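PDB 4Z5H: antitoxin HipB from Escherichia coli, which neutralises the toxin HipA and, as a homodimer, binds operator DNA to repress transcription of the hipBA operon. Local coordinates for residues Q3-S7 with L68-K72. The protein carries 1 engineered substitution. Sequence-based numbering, arbitrary orientation.
Sequences QKIYS and LCDAK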
loop_
_atom_site.group_PDB
_atom_site.type_symbol
_atom_site.label_atom_id
_atom_site.label_comp_id
_atom_site.label_asym_id
_atom_site.label_seq_id
_atom_site.Cartn_x
_atom_site.Cartn_y
_atom_site.Cartn_z
ATOM N N GLN A 3 -5.496 8.290 10.113
ATOM C CA GLN A 3 -4.175 8.445 10.685
ATOM C C GLN A 3 -3.062 7.940 9.771
ATOM O O GLN A 3 -3.309 7.204 8.854
ATOM C CB GLN A 3 -4.119 7.736 12.031
ATOM C CG GLN A 3 -5.415 7.870 12.807
ATOM C CD GLN A 3 -5.221 8.105 14.277
ATOM O OE1 GLN A 3 -4.784 7.223 14.983
ATOM N NE2 GLN A 3 -5.576 9.290 14.742
ATOM N N LYS A 4 -1.835 8.311 10.082
ATOM C CA LYS A 4 -0.682 7.725 9.443
ATOM C C LYS A 4 -0.581 6.226 9.754
ATOM O O LYS A 4 -0.823 5.796 10.867
ATOM C CB LYS A 4 0.585 8.453 9.847
ATOM C CG LYS A 4 0.657 9.864 9.308
ATOM C CD LYS A 4 1.828 10.619 9.861
ATOM C CE LYS A 4 1.928 11.995 9.265
ATOM N NZ LYS A 4 3.180 12.640 9.690
ATOM N N ILE A 5 -0.235 5.476 8.728
ATOM C CA ILE A 5 -0.102 4.034 8.753
ATOM C C ILE A 5 1.326 3.617 8.383
ATOM O O ILE A 5 1.896 4.146 7.450
ATOM C CB ILE A 5 -1.155 3.390 7.826
ATOM C CG1 ILE A 5 -2.544 3.711 8.383
ATOM C CG2 ILE A 5 -0.908 1.900 7.622
ATOM C CD1 ILE A 5 -3.675 3.510 7.436
ATOM N N TYR A 6 1.888 2.710 9.168
ATOM C CA TYR A 6 3.268 2.297 9.058
ATOM C C TYR A 6 3.531 0.815 8.776
ATOM O O TYR A 6 4.647 0.419 8.650
ATOM C CB TYR A 6 4.034 2.724 10.305
ATOM C CG TYR A 6 3.985 4.202 10.584
ATOM C CD1 TYR A 6 2.916 4.765 11.247
ATOM C CD2 TYR A 6 5.003 5.032 10.176
ATOM C CE1 TYR A 6 2.875 6.106 11.507
ATOM C CE2 TYR A 6 4.963 6.373 10.421
ATOM C CZ TYR A 6 3.896 6.905 11.090
ATOM O OH TYR A 6 3.840 8.226 11.326
ATOM N N SER A 7 2.493 0.003 8.723
ATOM C CA SER A 7 2.658 -1.412 8.462
ATOM C C SER A 7 1.458 -2.093 7.810
ATOM O O SER A 7 0.353 -1.614 7.858
ATOM C CB SER A 7 3.036 -2.177 9.736
ATOM O OG SER A 7 1.936 -2.348 10.593
ATOM N N LEU A 68 0.714 9.341 0.036
ATOM C CA LEU A 68 1.935 9.407 0.785
ATOM C C LEU A 68 1.979 10.636 1.677
ATOM O O LEU A 68 1.285 11.593 1.449
ATOM C CB LEU A 68 3.131 9.385 -0.136
ATOM C CG LEU A 68 3.189 8.262 -1.150
ATOM C CD1 LEU A 68 4.081 8.633 -2.308
ATOM C CD2 LEU A 68 3.613 6.965 -0.516
ATOM N N CYS A 69 2.796 10.558 2.700
ATOM C CA CYS A 69 3.050 11.658 3.593
ATOM C C CYS A 69 4.369 11.449 4.311
ATOM O O CYS A 69 4.959 10.398 4.240
ATOM C CB CYS A 69 1.931 11.834 4.609
ATOM S SG CYS A 69 1.647 10.410 5.637
ATOM N N ASP A 70 4.794 12.472 5.031
ATOM C CA ASP A 70 6.001 12.383 5.812
ATOM C C ASP A 70 5.827 11.423 6.969
ATOM O O ASP A 70 4.791 11.345 7.575
ATOM C CB ASP A 70 6.433 13.754 6.284
ATOM C CG ASP A 70 6.718 14.690 5.136
ATOM O OD1 ASP A 70 7.191 14.244 4.082
ATOM O OD2 ASP A 70 6.440 15.874 5.278
ATOM N N ALA A 71 6.870 10.674 7.243
ATOM C CA ALA A 71 6.896 9.730 8.337
ATOM C C ALA A 71 6.745 10.417 9.717
ATOM O O ALA A 71 6.170 9.858 10.652
ATOM C CB ALA A 71 8.155 8.897 8.273
ATOM N N LYS A 72 7.252 11.645 9.769
ATOM C CA LYS A 72 7.489 12.444 10.965
ATOM C C LYS A 72 8.571 11.860 11.857
ATOM O O LYS A 72 9.757 12.088 11.646
ATOM C CB LYS A 72 6.217 12.718 11.758
ATOM C CG LYS A 72 5.598 14.069 11.469
ATOM C CD LYS A 72 4.771 14.609 12.642
ATOM C CE LYS A 72 4.066 13.522 13.453
ATOM N NZ LYS A 72 3.019 12.759 12.717
#
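Lys4 and Tyr6 both turn CG beside their own backbone N, anti to the carbonyl carbon (chi1 -68° and -57°), and from there each reaches the chain's C-terminal end. Beyond CG the lysine runs fully extended, which carries its amine to the end of strand 64-70. There Lys4 NZ donates to Asp70 O at 3.0 Å, standing above the carbonyl plane, 36° out of it. On the way its methylenes pass the thiol of Cys69, with Lys4 CG 3.8 Å from Cys69 SG, so the long aliphatic stem packs against a polarisable, only weakly polar sulfur. Tyr6, two residues on, serves the following carbonyl: its rigid ring holds the hydroxyl out far enough for Tyr6 OH to donate to Ala71 O at 2.9 Å, and that oxygen lies at the ring edge, in its plane. Ala71, whose methyl points away, contributes its carbonyl. Lys72 bends at chi3 and chi4 and crosses Lys4 at about a right angle, placing Lys72 NZ 3.0 Å from Lys4 NZ, two donors with no bond between them.

The lead-in to helix 8-21, the first of the Cro/C1-type helix-turn-helix domain, is thereby tied to the end of the C-terminal strand, its nearest atom about 14 Å from the bound DNA. Here Leu68, Cys69 and Asp70 pair in an antiparallel ladder with the second subunit, whose Ser65 OG donates a hydrogen bond to Ile5 O. If the pose of the exposed terminal Lys72 is taken at face value, one lysine amine may be deprotonated part of the time.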